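Local coordinates for protein Stk_08120 (Sulfolobus tokodaii str. 7, PDB 2EJX) that probably carries fatty acids, as a Bet v 1-like member of a protein family specific to thermoacidophiles, at residues K9-I23 against D120-R134. Numbering follows the deposited sequence.
Sequences KEIKTNQDIDVVMTI and DRLAENIDEIIRLER
Thr13 OG1 donates to Asp127 OD1 at 2.5 Å and accepts from Gln15 N, so this hydroxyl is engaged by two bonds, one given and one received, and closes an ST turn where strand 7-12 ends. The other carboxylate oxygen, Asp127 OD2, takes the backbone N-H of Asn14 at 2.9 Å (158° at the hydrogen); both oxygens use their syn lone pairs, so the pair of bonds fixes the rotation of the carboxylate. The first torsion sets Asp127 CG beside its own backbone N, from where it reaches the turn.

Gln15, bent at chi2, runs past Ile130, and its OE1 meets Arg134 NH1 at 2.8 Å, in the guanidinium plane. Val19 CG1 covers one face of that guanidinium, 3.6 Å from Arg134 NE, which also pairs with the C-terminal carboxylate of Ile139. Ile130 CD1 packs on Ile23 CG2 (3.9 Å).

Along the strand, Ile11 CG2 lies against Ile126 CG2 at 3.7 Å. Lys9 NZ bridges to Asp120 OD1 at 2.9 Å, approaching from above the carboxylate plane, and a water links Lys12 N to Ala123 O.

In this helix-grip fold, residues 120-134 of helix 105-137 run at 25° to strand residues 9-12 and at 78° to helix residues 17-23. Three polar links, ionic at Lys9, carboxylate-to-turn at Asp127 and amide-guanidinium at Arg134, probably fix the helix lengthwise, while Ile11, Ile126, Ile130 and Ile23, with Ala123 and Val20, supply most of the apolar contact.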
loop_
_atom_site.group_PDB
_atom_site.type_symbol
_atom_site.label_atom_id
_atom_site.label_comp_id
_atom_site.label_asym_id
_atom_site.label_seq_id
_atom_site.Cartn_x
_atom_site.Cartn_y
_atom_site.Cartn_z
ATOM N N LYS A 9 7.851 -3.003 6.818
ATOM C CA LYS A 9 7.239 -2.680 8.090
ATOM C C LYS A 9 6.396 -3.859 8.506
ATOM O O LYS A 9 5.603 -4.352 7.721
ATOM C CB LYS A 9 6.340 -1.415 7.937
ATOM C CG LYS A 9 5.713 -0.940 9.296
ATOM C CD LYS A 9 6.759 -0.112 10.067
ATOM C CE LYS A 9 6.310 0.185 11.496
ATOM N NZ LYS A 9 7.460 0.889 12.165
ATOM N N GLU A 10 6.534 -4.280 9.767
ATOM C CA GLU A 10 5.691 -5.285 10.352
ATOM C C GLU A 10 4.550 -4.545 10.982
ATOM O O GLU A 10 4.772 -3.479 11.568
ATOM C CB GLU A 10 6.469 -6.029 11.453
ATOM C CG GLU A 10 5.633 -7.029 12.188
ATOM C CD GLU A 10 6.445 -7.871 13.141
ATOM O OE1 GLU A 10 6.539 -7.487 14.311
ATOM O OE2 GLU A 10 6.997 -8.904 12.700
ATOM N N ILE A 11 3.336 -5.077 10.811
ATOM C CA ILE A 11 2.152 -4.526 11.447
ATOM C C ILE A 11 1.491 -5.611 12.259
ATOM O O ILE A 11 1.222 -6.715 11.748
ATOM C CB ILE A 11 1.169 -3.994 10.388
ATOM C CG1 ILE A 11 1.837 -2.863 9.584
ATOM C CG2 ILE A 11 -0.208 -3.520 11.053
ATOM C CD1 ILE A 11 0.903 -2.057 8.702
ATOM N N LYS A 12 1.166 -5.264 13.508
ATOM C CA LYS A 12 0.432 -6.110 14.425
ATOM C C LYS A 12 -1.028 -5.656 14.475
ATOM O O LYS A 12 -1.303 -4.454 14.559
ATOM C CB LYS A 12 1.062 -6.009 15.817
ATOM C CG LYS A 12 2.506 -6.549 15.869
ATOM C CD LYS A 12 2.431 -8.043 16.276
ATOM C CE LYS A 12 3.757 -8.764 16.188
ATOM N NZ LYS A 12 3.526 -10.267 16.233
ATOM N N THR A 13 -1.955 -6.607 14.435
ATOM C CA THR A 13 -3.380 -6.277 14.434
ATOM C C THR A 13 -4.205 -7.253 15.263
ATOM O O THR A 13 -3.919 -8.445 15.311
ATOM C CB THR A 13 -3.955 -6.215 12.973
ATOM O OG1 THR A 13 -5.366 -5.949 12.986
ATOM C CG2 THR A 13 -3.746 -7.540 12.248
ATOM N N ASN A 14 -5.196 -6.714 15.969
ATOM C CA ASN A 14 -6.241 -7.498 16.605
ATOM C C ASN A 14 -7.503 -7.604 15.766
ATOM O O ASN A 14 -8.526 -8.139 16.228
ATOM C CB ASN A 14 -6.614 -6.837 17.927
ATOM C CG ASN A 14 -5.588 -7.060 19.001
ATOM O OD1 ASN A 14 -4.807 -8.014 18.951
ATOM N ND2 ASN A 14 -5.633 -6.217 20.027
ATOM N N GLN A 15 -7.485 -7.051 14.553
ATOM C CA GLN A 15 -8.643 -7.158 13.678
ATOM C C GLN A 15 -8.563 -8.515 12.983
ATOM O O GLN A 15 -7.488 -9.140 12.989
ATOM C CB GLN A 15 -8.657 -6.008 12.642
ATOM C CG GLN A 15 -9.176 -4.673 13.121
ATOM C CD GLN A 15 -10.683 -4.614 13.069
ATOM O OE1 GLN A 15 -11.324 -5.496 12.521
ATOM N NE2 GLN A 15 -11.255 -3.582 13.659
ATOM N N ASP A 16 -9.662 -8.989 12.409
ATOM C CA ASP A 16 -9.644 -10.275 11.717
ATOM C C ASP A 16 -8.636 -10.147 10.588
ATOM O O ASP A 16 -8.807 -9.322 9.687
ATOM C CB ASP A 16 -11.023 -10.643 11.158
ATOM C CG ASP A 16 -11.015 -11.949 10.367
ATOM O OD1 ASP A 16 -10.358 -12.040 9.314
ATOM O OD2 ASP A 16 -11.687 -12.911 10.791
ATOM N N ILE A 17 -7.609 -10.973 10.640
ATOM C CA ILE A 17 -6.486 -10.836 9.716
ATOM C C ILE A 17 -6.876 -11.002 8.257
ATOM O O ILE A 17 -6.247 -10.433 7.395
ATOM C CB ILE A 17 -5.315 -11.821 10.064
ATOM C CG1 ILE A 17 -4.061 -11.468 9.243
ATOM C CG2 ILE A 17 -5.749 -13.321 9.867
ATOM C CD1 ILE A 17 -3.280 -10.234 9.734
ATOM N N ASP A 18 -7.902 -11.793 7.982
ATOM C CA ASP A 18 -8.262 -12.050 6.629
ATOM C C ASP A 18 -9.023 -10.868 6.072
ATOM O O ASP A 18 -8.825 -10.468 4.928
ATOM C CB ASP A 18 -8.991 -13.406 6.520
ATOM C CG ASP A 18 -8.054 -14.572 6.863
ATOM O OD1 ASP A 18 -6.886 -14.581 6.389
ATOM O OD2 ASP A 18 -8.453 -15.445 7.654
ATOM N N VAL A 19 -9.798 -10.221 6.924
ATOM C CA VAL A 19 -10.414 -8.941 6.545
ATOM C C VAL A 19 -9.365 -7.884 6.250
ATOM O O VAL A 19 -9.485 -7.166 5.261
ATOM C CB VAL A 19 -11.439 -8.487 7.644
ATOM C CG1 VAL A 19 -11.940 -7.047 7.370
ATOM C CG2 VAL A 19 -12.640 -9.471 7.622
ATOM N N VAL A 20 -8.359 -7.787 7.102
ATOM C CA VAL A 20 -7.306 -6.814 6.906
ATOM C C VAL A 20 -6.563 -7.017 5.582
ATOM O O VAL A 20 -6.300 -6.063 4.839
ATOM C CB VAL A 20 -6.343 -6.831 8.089
ATOM C CG1 VAL A 20 -5.173 -5.884 7.853
ATOM C CG2 VAL A 20 -7.128 -6.436 9.454
ATOM N N MET A 21 -6.169 -8.261 5.342
ATOM C CA MET A 21 -5.532 -8.637 4.067
ATOM C C MET A 21 -6.417 -8.275 2.864
ATOM O O MET A 21 -5.925 -7.770 1.836
ATOM C CB MET A 21 -5.205 -10.134 4.065
ATOM C CG MET A 21 -4.099 -10.580 5.021
ATOM S SD MET A 21 -2.487 -9.821 4.601
ATOM C CE MET A 21 -2.116 -10.648 3.083
ATOM N N THR A 22 -7.704 -8.583 2.946
ATOM C CA THR A 22 -8.644 -8.213 1.892
ATOM C C THR A 22 -8.690 -6.709 1.612
ATOM O O THR A 22 -8.705 -6.297 0.453
ATOM C CB THR A 22 -10.082 -8.773 2.163
ATOM O OG1 THR A 22 -10.016 -10.188 2.279
ATOM C CG2 THR A 22 -11.027 -8.444 1.013
ATOM N N ILE A 23 -8.724 -5.882 2.669
ATOM C CA ILE A 23 -8.669 -4.445 2.515
ATOM C C ILE A 23 -7.345 -4.005 1.844
ATOM O O ILE A 23 -7.360 -3.167 0.961
ATOM C CB ILE A 23 -9.006 -3.709 3.870
ATOM C CG1 ILE A 23 -10.462 -4.011 4.236
ATOM C CG2 ILE A 23 -8.715 -2.182 3.851
ATOM C CD1 ILE A 23 -10.830 -3.575 5.706
ATOM N N ASP A 120 4.874 3.782 9.226
ATOM C CA ASP A 120 4.829 4.007 10.672
ATOM C C ASP A 120 3.456 4.408 11.135
ATOM O O ASP A 120 2.966 3.870 12.111
ATOM C CB ASP A 120 5.862 5.088 11.076
ATOM C CG ASP A 120 7.299 4.592 11.007
ATOM O OD1 ASP A 120 7.531 3.402 10.801
ATOM O OD2 ASP A 120 8.201 5.413 11.179
ATOM N N ARG A 121 2.833 5.377 10.434
ATOM C CA ARG A 121 1.488 5.817 10.776
ATOM C C ARG A 121 0.474 4.657 10.630
ATOM O O ARG A 121 -0.372 4.451 11.481
ATOM C CB ARG A 121 1.089 7.000 9.858
ATOM C CG ARG A 121 -0.295 7.591 10.165
ATOM C CD ARG A 121 -0.674 8.703 9.170
ATOM N NE ARG A 121 -0.434 8.280 7.784
ATOM C CZ ARG A 121 -1.206 7.442 7.080
ATOM N NH1 ARG A 121 -2.328 6.886 7.576
ATOM N NH2 ARG A 121 -0.805 7.110 5.854
ATOM N N LEU A 122 0.570 3.892 9.553
ATOM C CA LEU A 122 -0.297 2.719 9.380
ATOM C C LEU A 122 -0.099 1.709 10.522
ATOM O O LEU A 122 -1.078 1.230 11.091
ATOM C CB LEU A 122 -0.031 2.069 8.004
ATOM C CG LEU A 122 -1.026 1.233 7.221
ATOM C CD1 LEU A 122 -2.306 2.000 6.873
ATOM C CD2 LEU A 122 -0.259 0.802 5.930
ATOM N N ALA A 123 1.147 1.410 10.883
ATOM C CA ALA A 123 1.408 0.446 11.953
ATOM C C ALA A 123 0.812 0.903 13.287
ATOM O O ALA A 123 0.250 0.101 14.019
ATOM C CB ALA A 123 2.879 0.186 12.093
ATOM N N GLU A 124 0.946 2.192 13.598
ATOM C CA GLU A 124 0.509 2.773 14.873
ATOM C C GLU A 124 -0.990 2.915 14.986
ATOM O O GLU A 124 -1.500 2.936 16.106
ATOM C CB GLU A 124 1.181 4.147 15.111
ATOM C CG GLU A 124 2.682 4.072 15.416
ATOM C CD GLU A 124 3.422 5.377 15.140
ATOM O OE1 GLU A 124 2.767 6.416 14.833
ATOM O OE2 GLU A 124 4.677 5.352 15.192
ATOM N N ASN A 125 -1.695 3.029 13.846
ATOM C CA ASN A 125 -3.134 3.275 13.806
ATOM C C ASN A 125 -3.968 2.185 13.100
ATOM O O ASN A 125 -5.134 2.381 12.788
ATOM C CB ASN A 125 -3.378 4.642 13.151
ATOM C CG ASN A 125 -2.765 5.782 13.983
ATOM O OD1 ASN A 125 -3.289 6.134 15.083
ATOM N ND2 ASN A 125 -1.638 6.318 13.509
ATOM N N ILE A 126 -3.375 1.020 12.878
ATOM C CA ILE A 126 -3.991 0.058 11.921
ATOM C C ILE A 126 -5.383 -0.369 12.326
ATOM O O ILE A 126 -6.298 -0.394 11.500
ATOM C CB ILE A 126 -3.076 -1.214 11.704
ATOM C CG1 ILE A 126 -3.648 -2.141 10.648
ATOM C CG2 ILE A 126 -2.826 -1.907 13.021
ATOM C CD1 ILE A 126 -3.767 -1.537 9.244
ATOM N N ASP A 127 -5.591 -0.651 13.607
ATOM C CA ASP A 127 -6.901 -1.210 13.972
ATOM C C ASP A 127 -8.075 -0.184 13.888
ATOM O O ASP A 127 -9.208 -0.580 13.541
ATOM C CB ASP A 127 -6.814 -1.890 15.323
ATOM C CG ASP A 127 -6.142 -3.255 15.223
ATOM O OD1 ASP A 127 -5.796 -3.699 14.096
ATOM O OD2 ASP A 127 -6.024 -3.915 16.268
ATOM N N GLU A 128 -7.774 1.085 14.208
ATOM C CA GLU A 128 -8.709 2.225 14.078
ATOM C C GLU A 128 -8.961 2.509 12.599
ATOM O O GLU A 128 -10.093 2.685 12.184
ATOM C CB GLU A 128 -8.171 3.498 14.770
ATOM C CG GLU A 128 -7.894 3.355 16.313
ATOM C CD GLU A 128 -6.448 2.901 16.741
ATOM O OE1 GLU A 128 -5.678 2.271 15.964
ATOM O OE2 GLU A 128 -6.061 3.207 17.906
ATOM N N ILE A 129 -7.903 2.478 11.788
ATOM C CA ILE A 129 -8.100 2.684 10.320
ATOM C C ILE A 129 -9.028 1.561 9.737
ATOM O O ILE A 129 -10.000 1.805 8.991
ATOM C CB ILE A 129 -6.734 2.712 9.628
ATOM C CG1 ILE A 129 -6.014 4.045 9.953
ATOM C CG2 ILE A 129 -6.944 2.466 8.085
ATOM C CD1 ILE A 129 -4.491 4.020 9.698
ATOM N N ILE A 130 -8.754 0.316 10.088
ATOM C CA ILE A 130 -9.487 -0.812 9.539
ATOM C C ILE A 130 -10.895 -0.868 10.092
ATOM O O ILE A 130 -11.810 -1.256 9.391
ATOM C CB ILE A 130 -8.776 -2.148 9.835
ATOM C CG1 ILE A 130 -7.387 -2.226 9.130
ATOM C CG2 ILE A 130 -9.736 -3.384 9.513
ATOM C CD1 ILE A 130 -7.434 -2.436 7.532
ATOM N N ARG A 131 -11.081 -0.492 11.352
ATOM C CA ARG A 131 -12.426 -0.494 11.923
ATOM C C ARG A 131 -13.346 0.431 11.113
ATOM O O ARG A 131 -14.472 0.062 10.749
ATOM C CB ARG A 131 -12.392 -0.041 13.354
ATOM C CG ARG A 131 -13.729 -0.159 14.045
ATOM C CD ARG A 131 -13.627 0.296 15.505
ATOM N NE ARG A 131 -13.315 1.719 15.573
ATOM C CZ ARG A 131 -14.219 2.689 15.490
ATOM N NH1 ARG A 131 -15.508 2.401 15.361
ATOM N NH2 ARG A 131 -13.828 3.950 15.532
ATOM N N LEU A 132 -12.852 1.622 10.847
ATOM C CA LEU A 132 -13.569 2.579 9.971
ATOM C C LEU A 132 -13.771 2.070 8.529
ATOM O O LEU A 132 -14.857 2.268 7.961
ATOM C CB LEU A 132 -12.828 3.936 9.985
ATOM C CG LEU A 132 -12.976 4.663 11.315
ATOM C CD1 LEU A 132 -12.080 5.921 11.301
ATOM C CD2 LEU A 132 -14.428 5.079 11.597
ATOM N N GLU A 133 -12.744 1.444 7.935
ATOM C CA GLU A 133 -12.901 0.812 6.609
ATOM C C GLU A 133 -14.015 -0.229 6.623
ATOM O O GLU A 133 -14.822 -0.295 5.733
ATOM C CB GLU A 133 -11.557 0.184 6.128
ATOM C CG GLU A 133 -10.497 1.243 5.730
ATOM C CD GLU A 133 -10.967 2.068 4.507
ATOM O OE1 GLU A 133 -11.756 1.584 3.660
ATOM O OE2 GLU A 133 -10.544 3.220 4.424
ATOM N N ARG A 134 -14.034 -1.061 7.647
ATOM C CA ARG A 134 -15.068 -2.082 7.765
ATOM C C ARG A 134 -16.497 -1.541 7.864
ATOM O O ARG A 134 -17.458 -2.152 7.352
ATOM C CB ARG A 134 -14.747 -2.929 8.979
ATOM C CG ARG A 134 -13.569 -3.839 8.692
ATOM C CD ARG A 134 -13.347 -4.794 9.882
ATOM N NE ARG A 134 -14.322 -5.884 9.821
ATOM C CZ ARG A 134 -14.277 -6.990 10.567
ATOM N NH1 ARG A 134 -13.314 -7.131 11.454
ATOM N NH2 ARG A 134 -15.205 -7.955 10.423
HETATM O O HOH W 1 1.320 -2.467 14.353
HETATM O O HOH W 2 -12.215 -8.647 13.921
#